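Long-range contacts in uncharacterized protein (Escherichia coli O157:H7, PDB 4ZV9), which is of unknown function but belongs to the dienelactone hydrolase family of alpha/beta-hydrolases, and so is probably a hydrolase: residues A[156-166]-A[186-196]; A[145-153]-A[227-238]. One frame throughout, in Å; residues are numbered along the deposited sequence.

Interaction 1: residues A[156-166]-A[186-196]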
loop_
_atom_site.group_PDB
_atom_site.type_symbol
_atom_site.label_atom_id
_atom_site.label_comp_id
_atom_site.label_asym_id
_atom_site.label_seq_id
_atom_site.Cartn_x
_atom_site.Cartn_y
_atom_site.Cartn_z
ATOM N N GLN A 156 -0.474 12.592 5.394
ATOM C CA GLN A 156 -0.388 13.355 4.162
ATOM C C GLN A 156 1.080 13.547 3.762
ATOM O O GLN A 156 1.977 13.343 4.566
ATOM C CB GLN A 156 -1.018 14.737 4.383
ATOM C CG GLN A 156 -2.288 14.760 5.226
ATOM C CD GLN A 156 -3.431 13.922 4.683
ATOM O OE1 GLN A 156 -3.376 13.399 3.574
ATOM N NE2 GLN A 156 -4.497 13.821 5.466
ATOM N N ALA A 157 1.320 13.903 2.503
ATOM C CA ALA A 157 2.666 14.240 2.053
ATOM C C ALA A 157 3.002 15.606 2.650
ATOM O O ALA A 157 2.095 16.398 2.894
ATOM C CB ALA A 157 2.709 14.329 0.533
ATOM N N PRO A 158 4.290 15.885 2.900
ATOM C CA PRO A 158 4.666 17.213 3.379
ATOM C C PRO A 158 4.284 18.289 2.340
ATOM O O PRO A 158 4.584 18.128 1.152
ATOM C CB PRO A 158 6.189 17.111 3.532
ATOM C CG PRO A 158 6.476 15.664 3.675
ATOM C CD PRO A 158 5.442 14.965 2.837
ATOM N N THR A 159 3.656 19.377 2.782
ATOM C CA THR A 159 3.168 20.399 1.863
ATOM C C THR A 159 4.240 20.942 0.911
ATOM O O THR A 159 3.970 21.124 -0.277
ATOM C CB THR A 159 2.531 21.590 2.613
ATOM O OG1 THR A 159 1.469 21.122 3.437
ATOM C CG2 THR A 159 1.990 22.629 1.636
ATOM N N ALA A 160 5.445 21.193 1.418
ATOM C CA ALA A 160 6.526 21.728 0.577
ATOM C C ALA A 160 7.017 20.768 -0.519
ATOM O O ALA A 160 7.705 21.192 -1.444
ATOM C CB ALA A 160 7.694 22.168 1.445
ATOM N N ASP A 161 6.658 19.490 -0.430
ATOM C CA ASP A 161 7.083 18.488 -1.420
ATOM C C ASP A 161 6.030 18.133 -2.457
ATOM O O ASP A 161 6.297 17.338 -3.374
ATOM C CB ASP A 161 7.444 17.192 -0.702
ATOM C CG ASP A 161 8.628 17.338 0.210
ATOM O OD1 ASP A 161 9.634 17.947 -0.193
ATOM O OD2 ASP A 161 8.560 16.790 1.327
ATOM N N VAL A 162 4.835 18.698 -2.324
ATOM C CA VAL A 162 3.717 18.330 -3.195
ATOM C C VAL A 162 4.004 18.579 -4.682
ATOM O O VAL A 162 3.600 17.772 -5.526
ATOM C CB VAL A 162 2.410 18.994 -2.722
ATOM C CG1 VAL A 162 1.278 18.793 -3.712
ATOM C CG2 VAL A 162 2.013 18.422 -1.372
ATOM N N ALA A 163 4.745 19.637 -5.005
ATOM C CA ALA A 163 5.079 19.937 -6.407
ATOM C C ALA A 163 5.835 18.794 -7.094
ATOM O O ALA A 163 5.741 18.626 -8.309
ATOM C CB ALA A 163 5.873 21.237 -6.513
ATOM N N LYS A 164 6.566 17.990 -6.317
ATOM C CA LYS A 164 7.331 16.871 -6.873
ATOM C C LYS A 164 6.470 15.678 -7.314
ATOM O O LYS A 164 6.915 14.850 -8.114
ATOM C CB LYS A 164 8.352 16.378 -5.847
ATOM C CG LYS A 164 9.457 17.358 -5.488
ATOM C CD LYS A 164 10.363 16.728 -4.429
ATOM C CE LYS A 164 11.566 17.556 -4.012
ATOM N NZ LYS A 164 11.202 18.743 -3.191
ATOM N N ILE A 165 5.247 15.584 -6.789
ATOM C CA ILE A 165 4.365 14.431 -7.068
ATOM C C ILE A 165 3.899 14.353 -8.521
ATOM O O ILE A 165 3.436 15.354 -9.084
ATOM C CB ILE A 165 3.118 14.444 -6.147
ATOM C CG1 ILE A 165 3.540 14.282 -4.687
ATOM C CG2 ILE A 165 2.156 13.327 -6.536
ATOM C CD1 ILE A 165 2.428 14.496 -3.679
ATOM N N GLU A 166 4.060 13.174 -9.137
ATOM C CA GLU A 166 3.582 12.937 -10.502
ATOM C C GLU A 166 2.562 11.788 -10.580
ATOM O O GLU A 166 1.721 11.772 -11.474
ATOM C CB GLU A 166 4.740 12.671 -11.468
ATOM C CG GLU A 166 5.778 13.787 -11.551
ATOM C CD GLU A 166 5.200 15.150 -11.912
ATOM O OE1 GLU A 166 4.238 15.227 -12.700
ATOM O OE2 GLU A 166 5.708 16.160 -11.393
ATOM N N ALA A 186 -4.754 21.152 3.937
ATOM C CA ALA A 186 -3.493 21.726 3.472
ATOM C C ALA A 186 -2.934 20.917 2.294
ATOM O O ALA A 186 -2.401 21.471 1.343
ATOM C CB ALA A 186 -2.475 21.790 4.603
ATOM N N TYR A 187 -3.082 19.598 2.358
ATOM C CA TYR A 187 -2.603 18.721 1.292
ATOM C C TYR A 187 -3.415 18.957 0.024
ATOM O O TYR A 187 -2.854 19.142 -1.062
ATOM C CB TYR A 187 -2.682 17.263 1.763
ATOM C CG TYR A 187 -2.026 16.213 0.877
ATOM C CD1 TYR A 187 -1.017 16.535 -0.034
ATOM C CD2 TYR A 187 -2.314 14.872 1.067
ATOM C CE1 TYR A 187 -0.408 15.550 -0.810
ATOM C CE2 TYR A 187 -1.697 13.888 0.313
ATOM C CZ TYR A 187 -0.745 14.229 -0.622
ATOM O OH TYR A 187 -0.126 13.237 -1.352
ATOM N N GLU A 188 -4.737 19.015 0.168
ATOM C CA GLU A 188 -5.595 19.253 -0.981
ATOM C C GLU A 188 -5.297 20.593 -1.632
ATOM O O GLU A 188 -5.247 20.689 -2.862
ATOM C CB GLU A 188 -7.081 19.165 -0.632
ATOM C CG GLU A 188 -7.932 19.194 -1.889
ATOM C CD GLU A 188 -9.385 18.836 -1.683
ATOM O OE1 GLU A 188 -9.912 19.053 -0.570
ATOM O OE2 GLU A 188 -10.022 18.413 -2.679
ATOM N N ALA A 189 -5.118 21.631 -0.822
ATOM C CA ALA A 189 -4.849 22.966 -1.355
ATOM C C ALA A 189 -3.555 22.969 -2.167
ATOM O O ALA A 189 -3.487 23.603 -3.226
ATOM C CB ALA A 189 -4.791 24.001 -0.235
ATOM N N ALA A 190 -2.541 22.241 -1.694
ATOM C CA ALA A 190 -1.265 22.160 -2.421
ATOM C C ALA A 190 -1.404 21.346 -3.712
ATOM O O ALA A 190 -0.789 21.678 -4.734
ATOM C CB ALA A 190 -0.187 21.577 -1.538
ATOM N N LEU A 191 -2.207 20.285 -3.670
ATOM C CA LEU A 191 -2.446 19.475 -4.862
ATOM C C LEU A 191 -3.116 20.335 -5.942
ATOM O O LEU A 191 -2.685 20.339 -7.097
ATOM C CB LEU A 191 -3.302 18.245 -4.535
ATOM C CG LEU A 191 -2.606 17.146 -3.719
ATOM C CD1 LEU A 191 -3.630 16.152 -3.201
ATOM C CD2 LEU A 191 -1.528 16.446 -4.528
ATOM N N LYS A 192 -4.144 21.087 -5.548
ATOM C CA LYS A 192 -4.851 21.960 -6.478
ATOM C C LYS A 192 -3.961 23.082 -6.981
ATOM O O LYS A 192 -3.944 23.368 -8.178
ATOM C CB LYS A 192 -6.093 22.559 -5.829
ATOM C CG LYS A 192 -7.207 21.576 -5.556
ATOM C CD LYS A 192 -8.455 22.312 -5.115
ATOM C CE LYS A 192 -9.627 21.361 -4.967
ATOM N NZ LYS A 192 -10.915 22.083 -4.826
ATOM N N ALA A 193 -3.216 23.716 -6.077
ATOM C CA ALA A 193 -2.322 24.818 -6.462
ATOM C C ALA A 193 -1.249 24.370 -7.460
ATOM O O ALA A 193 -0.765 25.172 -8.253
ATOM C CB ALA A 193 -1.672 25.436 -5.236
ATOM N N ASN A 194 -0.895 23.089 -7.427
ATOM C CA ASN A 194 0.103 22.533 -8.337
ATOM C C ASN A 194 -0.478 21.665 -9.456
ATOM O O ASN A 194 0.255 20.923 -10.122
ATOM C CB ASN A 194 1.128 21.751 -7.535
ATOM C CG ASN A 194 2.007 22.649 -6.699
ATOM O OD1 ASN A 194 2.918 23.287 -7.224
ATOM N ND2 ASN A 194 1.735 22.720 -5.401
ATOM N N ASN A 195 -1.785 21.795 -9.687
ATOM C CA ASN A 195 -2.478 21.089 -10.774
ATOM C C ASN A 195 -2.218 19.591 -10.819
ATOM O O ASN A 195 -2.038 19.023 -11.892
ATOM C CB ASN A 195 -2.102 21.727 -12.116
ATOM C CG ASN A 195 -2.487 23.190 -12.184
ATOM O OD1 ASN A 195 -3.180 23.697 -11.316
ATOM N ND2 ASN A 195 -2.053 23.870 -13.226
ATOM N N LYS A 196 -2.227 18.957 -9.652
ATOM C CA LYS A 196 -1.972 17.524 -9.562
ATOM C C LYS A 196 -3.239 16.708 -9.763
ATOM O O LYS A 196 -4.337 17.165 -9.452
ATOM C CB LYS A 196 -1.340 17.181 -8.214
ATOM C CG LYS A 196 -0.022 17.898 -7.954
ATOM C CD LYS A 196 1.019 17.581 -9.020
ATOM C CE LYS A 196 2.336 18.272 -8.722
ATOM N NZ LYS A 196 3.365 17.981 -9.760
HETATM O O HOH W 1 1.569 16.323 -12.244
#
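Val162, Tyr187 and Ala190 form the apolar heart of this contact, where the turns of 156-166 settle on helix 186-193. The two methyls of Val162 divide the work. Val162 CG1, anti to the backbone N (chi1 172°), lies 3.8 Å from Ala190 CB and also meets Leu191 CD2, whereas CG2 packs at the edge of the Tyr187 ring. Small Ala190 suits the helix surface here, because its short side chain lets the valine come down close to the backbone. Ala157 CB sits 3.6 Å from Tyr187 CE1, and Ile165 CD1 adds another methyl near the ring edge.

The aromatic ring is held from several directions. Ala157 N lies over one face, Leu191 CD1 over the opposite one, and Gln156 OE1 approaches the edge, 3.1 Å from Tyr187 CD2, with the amide and ring planes 50° apart. Both polar ends are anchored outside these segments: Tyr187 OH bonds to Asn137 OD1, and Gln156 NE2 to the carbonyl of Ile180.

Polar bonds gather at the far end. Lys196 bends at chi2 (-59°) and then runs extended, a chain long enough to carry its ammonium to two carbonyls of the turn. Lys196 NZ donates to Ile165 O at 2.7 Å and to Ala163 O at 2.9 Å, the latter from above the carbonyl plane. A looser salt bridge joins Lys196 NZ to Glu166 OE2 at 3.4 Å. Nearby, Asn194 ND2 folds back onto Ala190 O, sharing that acceptor with its own backbone N from the opposite face.

Beyond Asn194, Asn195 with its positive phi is the C-prime residue of a Schellman motif, which ends the helix and turns the chain so that Lys196 faces the loop leading to strand 169-174 of this alpha/beta-hydrolase fold.

Interaction 2: residues A[145-153]-A[227-238]; sequences ELACAVPFY and WQRTLKWFDKYL
Strand 148-151 and helix 227-237 run almost antiparallel, at 169°, with their axes 9.3 Å apart at closest approach. This is the helix-on-sheet layering of the alpha/beta-hydrolase fold, the C-terminal helix lying against one side of the central sheet. No hydrogen bond crosses between the segments; Cys148 and Val150, both pointing toward the helix, supply much of the strand's share of the surface.

Thr230 receives one methyl of branched Val150, CG1, while the other serves the aromatic residues: Val150 CG2 touches both Trp233 CD1 (3.8 Å) and Phe234 CE1 (3.9 Å). Trp233 lies alongside the strand, CD1 and NE1 against Cys148 CB, and its NE1 bonds to Pro168 O just before strand 169-174. Thr230 OG1 touches Phe152 CZ at 3.6 Å, but its polar needs are met by Ala226 O, with His172 NE2 a further partner. Phe152 CZ also approaches the edge of the Trp227 ring.

At the C-terminal end of the helix, Ala147 CB meets Leu238 CD2 at 3.6 Å, and Cys148 CB lies near Tyr237 CB. With SG between the backbone N and the carbonyl carbon (chi1 61°), the small, polarisable thiol turns to the rings. Cys148 SG stands obliquely to the five-membered ring of Trp233, 5.2 Å from its centroid, and at the edge of Phe234, 5.0 Å from the ring centroid and 3.8 Å from Phe234 CD1.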
loop_
_atom_site.group_PDB
_atom_site.type_symbol
_atom_site.label_atom_id
_atom_site.label_comp_id
_atom_site.label_asym_id
_atom_site.label_seq_id
_atom_site.Cartn_x
_atom_site.Cartn_y
_atom_site.Cartn_z
ATOM N N GLU A 145 8.178 8.525 -11.568
ATOM C CA GLU A 145 7.648 7.511 -12.484
ATOM C C GLU A 145 6.610 6.546 -11.888
ATOM O O GLU A 145 6.128 5.673 -12.589
ATOM C CB GLU A 145 8.805 6.657 -13.016
ATOM C CG GLU A 145 9.898 7.470 -13.646
ATOM C CD GLU A 145 11.105 6.654 -14.059
ATOM O OE1 GLU A 145 11.122 5.406 -13.869
ATOM O OE2 GLU A 145 12.049 7.283 -14.566
ATOM N N LEU A 146 6.329 6.673 -10.605
ATOM C CA LEU A 146 5.346 5.828 -9.943
ATOM C C LEU A 146 4.035 5.944 -10.713
ATOM O O LEU A 146 3.571 7.057 -11.007
ATOM C CB LEU A 146 5.170 6.286 -8.498
ATOM C CG LEU A 146 4.303 5.453 -7.548
ATOM C CD1 LEU A 146 4.968 4.106 -7.245
ATOM C CD2 LEU A 146 4.071 6.222 -6.278
ATOM N N ALA A 147 3.461 4.806 -11.086
ATOM C CA ALA A 147 2.257 4.807 -11.921
ATOM C C ALA A 147 1.008 5.370 -11.226
ATOM O O ALA A 147 0.180 6.013 -11.866
ATOM C CB ALA A 147 1.989 3.407 -12.439
ATOM N N CYS A 148 0.867 5.104 -9.931
ATOM C CA CYS A 148 -0.248 5.625 -9.144
ATOM C C CYS A 148 -0.002 5.318 -7.668
ATOM O O CYS A 148 0.841 4.481 -7.330
ATOM C CB CYS A 148 -1.590 5.024 -9.588
ATOM S SG CYS A 148 -1.696 3.213 -9.423
ATOM N N ALA A 149 -0.711 6.026 -6.800
ATOM C CA ALA A 149 -0.616 5.809 -5.354
ATOM C C ALA A 149 -2.002 5.893 -4.737
ATOM O O ALA A 149 -2.787 6.802 -5.070
ATOM C CB ALA A 149 0.307 6.825 -4.722
ATOM N N VAL A 150 -2.294 4.977 -3.824
ATOM C CA VAL A 150 -3.608 4.889 -3.203
ATOM C C VAL A 150 -3.491 4.766 -1.680
ATOM O O VAL A 150 -3.487 3.661 -1.135
ATOM C CB VAL A 150 -4.413 3.705 -3.778
ATOM C CG1 VAL A 150 -5.837 3.712 -3.255
ATOM C CG2 VAL A 150 -4.421 3.748 -5.297
ATOM N N PRO A 151 -3.350 5.907 -0.985
ATOM C CA PRO A 151 -3.276 5.859 0.468
ATOM C C PRO A 151 -4.640 5.716 1.145
ATOM O O PRO A 151 -5.561 6.489 0.846
ATOM C CB PRO A 151 -2.667 7.217 0.833
ATOM C CG PRO A 151 -3.023 8.109 -0.308
ATOM C CD PRO A 151 -2.938 7.220 -1.510
ATOM N N PHE A 152 -4.768 4.711 2.018
ATOM C CA PHE A 152 -5.950 4.571 2.856
ATOM C C PHE A 152 -5.639 5.183 4.226
ATOM O O PHE A 152 -4.711 4.730 4.931
ATOM C CB PHE A 152 -6.327 3.123 3.072
ATOM C CG PHE A 152 -7.010 2.461 1.910
ATOM C CD1 PHE A 152 -6.300 2.087 0.786
ATOM C CD2 PHE A 152 -8.339 2.087 2.005
ATOM C CE1 PHE A 152 -6.919 1.414 -0.255
ATOM C CE2 PHE A 152 -8.966 1.421 0.973
ATOM C CZ PHE A 152 -8.254 1.091 -0.168
ATOM N N TYR A 153 -6.435 6.179 4.613
ATOM C CA TYR A 153 -6.348 6.838 5.928
ATOM C C TYR A 153 -4.944 6.879 6.491
ATOM O O TYR A 153 -4.676 6.353 7.567
ATOM C CB TYR A 153 -7.362 6.247 6.932
ATOM C CG TYR A 153 -7.653 4.773 6.745
ATOM C CD1 TYR A 153 -6.782 3.793 7.216
ATOM C CD2 TYR A 153 -8.833 4.368 6.144
ATOM C CE1 TYR A 153 -7.080 2.441 7.074
ATOM C CE2 TYR A 153 -9.133 3.034 5.986
ATOM C CZ TYR A 153 -8.259 2.072 6.453
ATOM O OH TYR A 153 -8.583 0.760 6.259
ATOM N N TRP A 227 -12.501 -0.243 -2.253
ATOM C CA TRP A 227 -11.727 -1.199 -3.027
ATOM C C TRP A 227 -12.103 -1.136 -4.510
ATOM O O TRP A 227 -11.233 -1.227 -5.365
ATOM C CB TRP A 227 -11.867 -2.618 -2.490
ATOM C CG TRP A 227 -10.843 -3.540 -3.067
ATOM C CD1 TRP A 227 -11.065 -4.588 -3.897
ATOM C CD2 TRP A 227 -9.417 -3.477 -2.869
ATOM N NE1 TRP A 227 -9.874 -5.213 -4.205
ATOM C CE2 TRP A 227 -8.850 -4.545 -3.587
ATOM C CE3 TRP A 227 -8.577 -2.631 -2.141
ATOM C CZ2 TRP A 227 -7.470 -4.786 -3.614
ATOM C CZ3 TRP A 227 -7.218 -2.873 -2.147
ATOM C CH2 TRP A 227 -6.672 -3.953 -2.876
ATOM N N GLN A 228 -13.391 -1.002 -4.803
ATOM C CA GLN A 228 -13.837 -0.906 -6.194
ATOM C C GLN A 228 -13.195 0.289 -6.847
ATOM O O GLN A 228 -12.709 0.191 -7.968
ATOM C CB GLN A 228 -15.349 -0.742 -6.268
ATOM C CG GLN A 228 -15.942 -0.664 -7.677
ATOM C CD GLN A 228 -17.442 -0.385 -7.675
ATOM O OE1 GLN A 228 -17.983 0.253 -6.762
ATOM N NE2 GLN A 228 -18.122 -0.853 -8.711
ATOM N N ARG A 229 -13.183 1.415 -6.145
ATOM C CA ARG A 229 -12.531 2.615 -6.658
ATOM C C ARG A 229 -11.029 2.399 -6.877
ATOM O O ARG A 229 -10.458 2.874 -7.863
ATOM C CB ARG A 229 -12.771 3.793 -5.722
ATOM C CG ARG A 229 -14.180 4.347 -5.818
ATOM C CD ARG A 229 -14.477 5.239 -4.630
ATOM N NE ARG A 229 -15.766 5.915 -4.763
ATOM C CZ ARG A 229 -16.410 6.512 -3.768
ATOM N NH1 ARG A 229 -15.918 6.499 -2.529
ATOM N NH2 ARG A 229 -17.569 7.116 -4.009
ATOM N N THR A 230 -10.404 1.686 -5.961
ATOM C CA THR A 230 -8.975 1.353 -6.065
ATOM C C THR A 230 -8.660 0.492 -7.310
ATOM O O THR A 230 -7.746 0.800 -8.066
ATOM C CB THR A 230 -8.507 0.663 -4.791
ATOM O OG1 THR A 230 -8.734 1.532 -3.680
ATOM C CG2 THR A 230 -7.020 0.303 -4.867
ATOM N N LEU A 231 -9.463 -0.533 -7.561
ATOM C CA LEU A 231 -9.289 -1.363 -8.758
ATOM C C LEU A 231 -9.493 -0.571 -10.066
ATOM O O LEU A 231 -8.766 -0.771 -11.043
ATOM C CB LEU A 231 -10.224 -2.578 -8.731
ATOM C CG LEU A 231 -10.008 -3.565 -7.573
ATOM C CD1 LEU A 231 -10.868 -4.805 -7.776
ATOM C CD2 LEU A 231 -8.547 -3.958 -7.427
ATOM N N LYS A 232 -10.455 0.342 -10.083
ATOM C CA LYS A 232 -10.641 1.191 -11.263
ATOM C C LYS A 232 -9.431 2.103 -11.485
ATOM O O LYS A 232 -9.061 2.393 -12.626
ATOM C CB LYS A 232 -11.909 2.039 -11.143
ATOM C CG LYS A 232 -13.165 1.187 -11.232
ATOM C CD LYS A 232 -14.464 1.980 -11.284
ATOM C CE LYS A 232 -15.631 1.036 -11.040
ATOM N NZ LYS A 232 -16.926 1.661 -11.411
ATOM N N TRP A 233 -8.840 2.580 -10.399
ATOM C CA TRP A 233 -7.677 3.453 -10.470
ATOM C C TRP A 233 -6.511 2.644 -11.057
ATOM O O TRP A 233 -5.814 3.112 -11.968
ATOM C CB TRP A 233 -7.343 3.977 -9.071
ATOM C CG TRP A 233 -6.524 5.236 -9.023
ATOM C CD1 TRP A 233 -5.224 5.351 -8.642
ATOM C CD2 TRP A 233 -6.987 6.571 -9.296
ATOM N NE1 TRP A 233 -4.840 6.677 -8.678
ATOM C CE2 TRP A 233 -5.901 7.443 -9.079
ATOM C CE3 TRP A 233 -8.212 7.108 -9.713
ATOM C CZ2 TRP A 233 -5.996 8.831 -9.266
ATOM C CZ3 TRP A 233 -8.306 8.482 -9.908
ATOM C CH2 TRP A 233 -7.203 9.327 -9.681
ATOM N N PHE A 234 -6.313 1.432 -10.536
ATOM C CA PHE A 234 -5.257 0.550 -11.052
ATOM C C PHE A 234 -5.450 0.279 -12.535
ATOM O O PHE A 234 -4.494 0.316 -13.304
ATOM C CB PHE A 234 -5.207 -0.800 -10.318
ATOM C CG PHE A 234 -4.727 -0.731 -8.875
ATOM C CD1 PHE A 234 -3.934 0.319 -8.411
ATOM C CD2 PHE A 234 -5.017 -1.768 -8.009
ATOM C CE1 PHE A 234 -3.502 0.354 -7.090
ATOM C CE2 PHE A 234 -4.555 -1.757 -6.701
ATOM C CZ PHE A 234 -3.800 -0.690 -6.241
ATOM N N ASP A 235 -6.684 -0.029 -12.917
ATOM C CA ASP A 235 -6.998 -0.338 -14.298
ATOM C C ASP A 235 -6.701 0.854 -15.205
ATOM O O ASP A 235 -6.214 0.699 -16.316
ATOM C CB ASP A 235 -8.473 -0.709 -14.421
ATOM C CG ASP A 235 -8.869 -1.040 -15.840
ATOM O OD1 ASP A 235 -8.261 -1.958 -16.423
ATOM O OD2 ASP A 235 -9.779 -0.379 -16.380
ATOM N N LYS A 236 -6.981 2.047 -14.710
ATOM C CA LYS A 236 -6.746 3.255 -15.477
ATOM C C LYS A 236 -5.263 3.611 -15.614
ATOM O O LYS A 236 -4.834 4.046 -16.677
ATOM C CB LYS A 236 -7.471 4.418 -14.811
ATOM C CG LYS A 236 -7.553 5.694 -15.633
ATOM C CD LYS A 236 -8.320 6.745 -14.853
ATOM C CE LYS A 236 -8.390 8.066 -15.524
ATOM N NZ LYS A 236 -8.561 7.998 -16.988
ATOM N N TYR A 237 -4.483 3.427 -14.551
ATOM C CA TYR A 237 -3.112 3.924 -14.545
ATOM C C TYR A 237 -1.976 2.914 -14.591
ATOM O O TYR A 237 -0.842 3.318 -14.769
ATOM C CB TYR A 237 -2.920 4.886 -13.368
ATOM C CG TYR A 237 -3.765 6.141 -13.496
ATOM C CD1 TYR A 237 -3.522 7.058 -14.511
ATOM C CD2 TYR A 237 -4.775 6.432 -12.579
ATOM C CE1 TYR A 237 -4.279 8.228 -14.628
ATOM C CE2 TYR A 237 -5.535 7.593 -12.685
ATOM C CZ TYR A 237 -5.278 8.486 -13.713
ATOM O OH TYR A 237 -6.021 9.622 -13.814
ATOM N N LEU A 238 -2.259 1.621 -14.445
ATOM C CA LEU A 238 -1.205 0.604 -14.513
ATOM C C LEU A 238 -1.123 -0.036 -15.891
ATOM O O LEU A 238 -2.153 -0.288 -16.524
ATOM C CB LEU A 238 -1.418 -0.476 -13.454
ATOM C CG LEU A 238 -1.124 -0.045 -12.019
ATOM C CD1 LEU A 238 -1.494 -1.164 -11.059
ATOM C CD2 LEU A 238 0.346 0.306 -11.875
ATOM O OXT LEU A 238 -0.028 -0.313 -16.396
#

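Overall arrangement
Interaction 2 belongs to the core, joining strand 148-151 of the central sheet to the C-terminal helix. Interaction 1 is more peripheral and only partly buried, packing a loop on helix 184-193; their centres are about 18 Å apart. The chain passes from the strand of interaction 2 almost directly into the loop of interaction 1, yet the two contacts share no residues. Strand 169-174 lies beside both, touched by Gln156, Tyr187 and Leu191 in one and by Val150, Trp233 and Ala149, its backbone partner, in the other. Their chemistry follows their places: interaction 2 has apolar and sulfur-aromatic packing, whereas interaction 1 adds a lysine ammonium bound to two loop carbonyls and salt-bridged to a glutamate.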